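Local coordinates for GTPase-activating protein skywalker (Drosophila melanogaster, PDB 6R82) that acts as a GTPase-activating protein for Rab35, regulating synaptic vesicle protein recycling through endosomal trafficking, and is represented here by its TLDc domain, at residues N66-R80 against F93-P105. Numbering follows the deposited sequence.
Sequences NEVFGAYCSSRWFER and FGTGETFLFSLYP
Ser74 OG is gripped from several sides: the backbone N of Thr95 donates to it over 2.9 Å in a nearly straight bond, Ser75 OG is hydrogen-bonded to it, and Thr98 OG1 lies 2.9 Å away. Thr98 OG1 also accepts from Ser74 N and donates to Thr95 O, a carbonyl that Thr98 N reaches as well, so hydroxyls lace the type I turn Thr95-Thr98 to the end of strand 68-73. Beside it, Tyr72 and Glu97 share a water, 2.6 Å from Tyr72 OH and 2.8 Å from Glu97 OE1; Glu97 also pairs with Arg25. From here strands 68-73 and 99-104 run antiparallel within the TLDc sheet, strand 57-63 flanking the former on its other edge. Phe99 and Phe101 both have CG between backbone N and carbonyl carbon (chi1 66° and 67°), which leans their rings across to the partner strand. Tyr72 CB sits over the Phe99 face, 3.6 Å from the ring centroid, while the two rings are near parallel but slid apart. The Phe101 face lies over Gly70, where a side chain would collide with the ring. A classic beta bulge follows: Val68 O accepts from both Leu103 N (2.7 Å) and Tyr104 N, and Val68 CB meets the Tyr104 ring at its edge, 3.7 Å from CD1. Just before the turn, Phe93 lays its ring against the 3-10 segment that starts at Trp77, one face under the Glu79-Arg80 peptide, CE1 3.5 Å from Arg80 CA and CZ beside Trp77 CE3. Replacing Phe93 with alanine would probably open a gap beneath that peptide and take away the contact with Trp77 CE3. Arg80 NH1 bonds Trp77 O and also pairs with Glu52.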
loop_
_atom_site.group_PDB
_atom_site.type_symbol
_atom_site.label_atom_id
_atom_site.label_comp_id
_atom_site.label_asym_id
_atom_site.label_seq_id
_atom_site.Cartn_x
_atom_site.Cartn_y
_atom_site.Cartn_z
ATOM N N ASN A 66 -10.537 -14.112 1.256
ATOM C CA ASN A 66 -10.646 -13.618 2.635
ATOM C C ASN A 66 -9.295 -13.331 3.290
ATOM O O ASN A 66 -9.211 -13.260 4.519
ATOM C CB ASN A 66 -11.457 -14.578 3.514
ATOM C CG ASN A 66 -12.759 -14.991 2.869
ATOM O OD1 ASN A 66 -13.654 -14.168 2.663
ATOM N ND2 ASN A 66 -12.875 -16.272 2.539
ATOM N N GLU A 67 -8.233 -13.157 2.507
ATOM C CA GLU A 67 -6.971 -12.646 3.027
ATOM C C GLU A 67 -6.998 -11.119 3.037
ATOM O O GLU A 67 -7.625 -10.482 2.184
ATOM C CB GLU A 67 -5.790 -13.149 2.192
ATOM C CG GLU A 67 -5.641 -14.670 2.176
ATOM C CD GLU A 67 -5.876 -15.276 0.803
ATOM O OE1 GLU A 67 -5.957 -14.511 -0.186
ATOM O OE2 GLU A 67 -5.990 -16.523 0.713
ATOM N N VAL A 68 -6.322 -10.534 4.023
ATOM C CA VAL A 68 -6.309 -9.089 4.233
ATOM C C VAL A 68 -4.869 -8.663 4.447
ATOM O O VAL A 68 -4.200 -9.167 5.356
ATOM C CB VAL A 68 -7.181 -8.666 5.426
ATOM C CG1 VAL A 68 -6.874 -7.228 5.828
ATOM C CG2 VAL A 68 -8.647 -8.810 5.076
ATOM N N PHE A 69 -4.390 -7.745 3.609
ATOM C CA PHE A 69 -3.024 -7.249 3.683
ATOM C C PHE A 69 -2.969 -5.902 2.961
ATOM O O PHE A 69 -3.967 -5.426 2.415
ATOM C CB PHE A 69 -2.034 -8.261 3.098
ATOM C CG PHE A 69 -2.346 -8.677 1.687
ATOM C CD1 PHE A 69 -3.198 -9.744 1.433
ATOM C CD2 PHE A 69 -1.789 -7.998 0.612
ATOM C CE1 PHE A 69 -3.481 -10.130 0.137
ATOM C CE2 PHE A 69 -2.072 -8.375 -0.686
ATOM C CZ PHE A 69 -2.920 -9.444 -0.923
ATOM N N GLY A 70 -1.797 -5.274 2.985
ATOM C CA GLY A 70 -1.679 -3.954 2.397
ATOM C C GLY A 70 -0.334 -3.328 2.693
ATOM O O GLY A 70 0.649 -4.027 2.951
ATOM N N ALA A 71 -0.299 -1.996 2.625
ATOM C CA ALA A 71 0.958 -1.291 2.835
ATOM C C ALA A 71 0.715 0.138 3.296
ATOM O O ALA A 71 -0.224 0.799 2.848
ATOM C CB ALA A 71 1.806 -1.265 1.561
ATOM N N TYR A 72 1.590 0.609 4.175
ATOM C CA TYR A 72 1.721 2.026 4.465
ATOM C C TYR A 72 2.686 2.613 3.437
ATOM O O TYR A 72 3.824 2.152 3.319
ATOM C CB TYR A 72 2.224 2.221 5.899
ATOM C CG TYR A 72 2.544 3.644 6.288
ATOM C CD1 TYR A 72 1.539 4.523 6.669
ATOM C CD2 TYR A 72 3.844 4.109 6.278
ATOM C CE1 TYR A 72 1.827 5.833 7.027
ATOM C CE2 TYR A 72 4.145 5.425 6.637
ATOM C CZ TYR A 72 3.125 6.272 7.008
ATOM O OH TYR A 72 3.418 7.562 7.359
ATOM N N CYS A 73 2.230 3.615 2.684
ATOM C CA CYS A 73 3.021 4.219 1.617
ATOM C C CYS A 73 3.460 5.619 2.011
ATOM O O CYS A 73 2.622 6.483 2.276
ATOM C CB CYS A 73 2.219 4.267 0.321
ATOM S SG CYS A 73 1.581 2.636 -0.166
ATOM N N SER A 74 4.769 5.861 1.985
ATOM C CA SER A 74 5.299 7.123 2.486
ATOM C C SER A 74 5.021 8.319 1.568
ATOM O O SER A 74 4.968 9.449 2.057
ATOM C CB SER A 74 6.805 6.991 2.701
ATOM O OG SER A 74 7.426 6.641 1.472
ATOM N N SER A 75 4.845 8.122 0.257
ATOM C CA SER A 75 4.935 9.238 -0.684
ATOM C C SER A 75 3.711 9.302 -1.585
ATOM O O SER A 75 3.003 8.307 -1.777
ATOM C CB SER A 75 6.202 9.120 -1.547
ATOM O OG SER A 75 7.315 8.830 -0.733
ATOM N N ARG A 76 3.469 10.483 -2.159
ATOM C CA ARG A 76 2.304 10.620 -3.024
ATOM C C ARG A 76 2.488 9.826 -4.314
ATOM O O ARG A 76 3.589 9.744 -4.869
ATOM C CB ARG A 76 1.998 12.088 -3.325
ATOM C CG ARG A 76 3.149 12.951 -3.484
ATOM C CD ARG A 76 2.783 14.425 -3.473
ATOM N NE ARG A 76 4.041 15.069 -3.786
ATOM C CZ ARG A 76 4.292 15.782 -4.872
ATOM N NH1 ARG A 76 3.332 16.022 -5.764
ATOM N NH2 ARG A 76 5.510 16.286 -5.035
ATOM N N TRP A 77 1.407 9.193 -4.763
ATOM C CA TRP A 77 1.488 8.439 -6.007
ATOM C C TRP A 77 1.737 9.362 -7.191
ATOM O O TRP A 77 2.205 8.899 -8.230
ATOM C CB TRP A 77 0.219 7.605 -6.203
ATOM C CG TRP A 77 0.139 6.408 -5.264
ATOM C CD1 TRP A 77 -0.631 6.300 -4.145
ATOM C CD2 TRP A 77 0.854 5.168 -5.377
ATOM N NE1 TRP A 77 -0.435 5.078 -3.551
ATOM C CE2 TRP A 77 0.473 4.363 -4.285
ATOM C CE3 TRP A 77 1.789 4.667 -6.291
ATOM C CZ2 TRP A 77 0.978 3.065 -4.084
ATOM C CZ3 TRP A 77 2.307 3.378 -6.082
ATOM C CH2 TRP A 77 1.890 2.592 -4.991
ATOM N N PHE A 78 1.453 10.662 -7.040
ATOM C CA PHE A 78 1.816 11.653 -8.047
ATOM C C PHE A 78 3.279 11.545 -8.454
ATOM O O PHE A 78 3.624 11.859 -9.596
ATOM C CB PHE A 78 1.543 13.056 -7.504
ATOM C CG PHE A 78 1.793 14.177 -8.495
ATOM C CD1 PHE A 78 0.788 14.589 -9.358
ATOM C CD2 PHE A 78 3.020 14.846 -8.519
ATOM C CE1 PHE A 78 0.994 15.639 -10.257
ATOM C CE2 PHE A 78 3.246 15.893 -9.407
ATOM C CZ PHE A 78 2.235 16.293 -10.281
ATOM N N GLU A 79 4.151 11.125 -7.537
ATOM C CA GLU A 79 5.580 11.070 -7.831
ATOM C C GLU A 79 5.974 9.898 -8.732
ATOM O O GLU A 79 7.152 9.771 -9.057
ATOM C CB GLU A 79 6.379 11.020 -6.520
ATOM C CG GLU A 79 6.328 12.374 -5.763
ATOM C CD GLU A 79 7.119 12.378 -4.449
ATOM O OE1 GLU A 79 7.830 11.396 -4.157
ATOM O OE2 GLU A 79 7.027 13.383 -3.707
ATOM N N ARG A 80 5.024 9.063 -9.163
ATOM C CA ARG A 80 5.362 7.944 -10.035
ATOM C C ARG A 80 5.987 8.398 -11.352
ATOM O O ARG A 80 6.646 7.588 -12.017
ATOM C CB ARG A 80 4.112 7.106 -10.313
ATOM C CG ARG A 80 3.045 7.880 -11.077
ATOM C CD ARG A 80 1.710 7.158 -11.102
ATOM N NE ARG A 80 0.735 7.865 -11.940
ATOM C CZ ARG A 80 -0.040 8.870 -11.528
ATOM N NH1 ARG A 80 0.023 9.322 -10.260
ATOM N NH2 ARG A 80 -0.876 9.439 -12.382
ATOM N N PHE A 93 10.019 4.825 -6.310
ATOM C CA PHE A 93 10.130 6.030 -5.499
ATOM C C PHE A 93 9.654 5.714 -4.081
ATOM O O PHE A 93 9.184 4.611 -3.798
ATOM C CB PHE A 93 9.340 7.193 -6.123
ATOM C CG PHE A 93 7.844 6.946 -6.204
ATOM C CD1 PHE A 93 7.309 6.126 -7.187
ATOM C CD2 PHE A 93 6.981 7.538 -5.287
ATOM C CE1 PHE A 93 5.940 5.902 -7.274
ATOM C CE2 PHE A 93 5.616 7.317 -5.355
ATOM C CZ PHE A 93 5.088 6.495 -6.351
ATOM N N GLY A 94 9.802 6.680 -3.179
ATOM C CA GLY A 94 9.356 6.539 -1.798
ATOM C C GLY A 94 10.508 6.554 -0.805
ATOM O O GLY A 94 11.677 6.689 -1.162
ATOM N N THR A 95 10.151 6.438 0.476
ATOM C CA THR A 95 11.140 6.424 1.548
ATOM C C THR A 95 11.023 5.151 2.379
ATOM O O THR A 95 10.055 4.387 2.277
ATOM C CB THR A 95 10.997 7.629 2.491
ATOM O OG1 THR A 95 9.928 7.368 3.416
ATOM C CG2 THR A 95 10.721 8.901 1.728
ATOM N N GLY A 96 12.027 4.963 3.242
ATOM C CA GLY A 96 12.128 3.823 4.130
ATOM C C GLY A 96 11.089 3.748 5.231
ATOM O O GLY A 96 11.117 2.780 5.999
ATOM N N GLU A 97 10.185 4.732 5.346
ATOM C CA GLU A 97 9.041 4.605 6.251
ATOM C C GLU A 97 7.949 3.713 5.678
ATOM O O GLU A 97 7.079 3.254 6.429
ATOM C CB GLU A 97 8.465 5.993 6.587
ATOM C CG GLU A 97 9.339 6.822 7.548
ATOM C CD GLU A 97 8.592 8.030 8.163
ATOM O OE1 GLU A 97 8.185 8.941 7.401
ATOM O OE2 GLU A 97 8.415 8.072 9.409
ATOM N N THR A 98 7.975 3.461 4.367
ATOM C CA THR A 98 7.036 2.535 3.741
ATOM C C THR A 98 7.192 1.144 4.353
ATOM O O THR A 98 8.308 0.695 4.611
ATOM C CB THR A 98 7.305 2.476 2.227
ATOM O OG1 THR A 98 7.118 3.775 1.640
ATOM C CG2 THR A 98 6.418 1.449 1.543
ATOM N N PHE A 99 6.075 0.455 4.597
ATOM C CA PHE A 99 6.165 -0.907 5.109
ATOM C C PHE A 99 4.962 -1.698 4.639
ATOM O O PHE A 99 3.910 -1.129 4.337
ATOM C CB PHE A 99 6.278 -0.967 6.651
ATOM C CG PHE A 99 5.044 -0.479 7.411
ATOM C CD1 PHE A 99 3.966 -1.326 7.660
ATOM C CD2 PHE A 99 4.997 0.813 7.919
ATOM C CE1 PHE A 99 2.853 -0.888 8.379
ATOM C CE2 PHE A 99 3.891 1.264 8.646
ATOM C CZ PHE A 99 2.811 0.417 8.864
ATOM N N LEU A 100 5.134 -3.017 4.577
ATOM C CA LEU A 100 4.054 -3.951 4.286
ATOM C C LEU A 100 3.471 -4.518 5.573
ATOM O O LEU A 100 4.135 -4.595 6.606
ATOM C CB LEU A 100 4.538 -5.120 3.429
ATOM C CG LEU A 100 5.361 -4.876 2.177
ATOM C CD1 LEU A 100 6.097 -6.162 1.838
ATOM C CD2 LEU A 100 4.425 -4.455 1.055
ATOM N N PHE A 101 2.225 -4.955 5.483
ATOM C CA PHE A 101 1.589 -5.655 6.586
ATOM C C PHE A 101 0.654 -6.708 6.014
ATOM O O PHE A 101 0.244 -6.637 4.851
ATOM C CB PHE A 101 0.812 -4.693 7.501
ATOM C CG PHE A 101 -0.383 -4.065 6.846
ATOM C CD1 PHE A 101 -1.613 -4.697 6.849
ATOM C CD2 PHE A 101 -0.269 -2.838 6.210
ATOM C CE1 PHE A 101 -2.717 -4.122 6.234
ATOM C CE2 PHE A 101 -1.365 -2.250 5.599
ATOM C CZ PHE A 101 -2.595 -2.895 5.610
ATOM N N SER A 102 0.315 -7.684 6.858
ATOM C CA SER A 102 -0.796 -8.589 6.613
ATOM C C SER A 102 -1.608 -8.704 7.891
ATOM O O SER A 102 -1.051 -8.684 8.992
ATOM C CB SER A 102 -0.325 -9.990 6.165
ATOM O OG SER A 102 0.757 -10.455 6.954
ATOM N N LEU A 103 -2.925 -8.811 7.740
ATOM C CA LEU A 103 -3.819 -9.029 8.869
ATOM C C LEU A 103 -4.408 -10.435 8.917
ATOM O O LEU A 103 -4.603 -10.963 10.013
ATOM C CB LEU A 103 -4.958 -7.997 8.852
ATOM C CG LEU A 103 -4.546 -6.541 9.109
ATOM C CD1 LEU A 103 -5.764 -5.649 9.331
ATOM C CD2 LEU A 103 -3.599 -6.454 10.294
ATOM N N TYR A 104 -4.671 -11.053 7.762
ATOM C CA TYR A 104 -5.171 -12.419 7.645
ATOM C C TYR A 104 -4.552 -13.057 6.408
ATOM O O TYR A 104 -4.325 -12.364 5.409
ATOM C CB TYR A 104 -6.704 -12.468 7.549
ATOM C CG TYR A 104 -7.411 -11.807 8.714
ATOM C CD1 TYR A 104 -7.921 -10.514 8.600
ATOM C CD2 TYR A 104 -7.568 -12.471 9.932
ATOM C CE1 TYR A 104 -8.572 -9.892 9.666
ATOM C CE2 TYR A 104 -8.215 -11.860 11.007
ATOM C CZ TYR A 104 -8.715 -10.571 10.867
ATOM O OH TYR A 104 -9.359 -9.959 11.926
ATOM N N PRO A 105 -4.258 -14.373 6.441
ATOM C CA PRO A 105 -4.444 -15.273 7.587
ATOM C C PRO A 105 -3.428 -15.004 8.693
ATOM O O PRO A 105 -3.772 -15.023 9.871
ATOM C CB PRO A 105 -4.240 -16.661 6.974
ATOM C CG PRO A 105 -3.327 -16.427 5.805
ATOM C CD PRO A 105 -3.695 -15.076 5.268
HETATM O O HOH W 1 5.673 8.396 6.273
#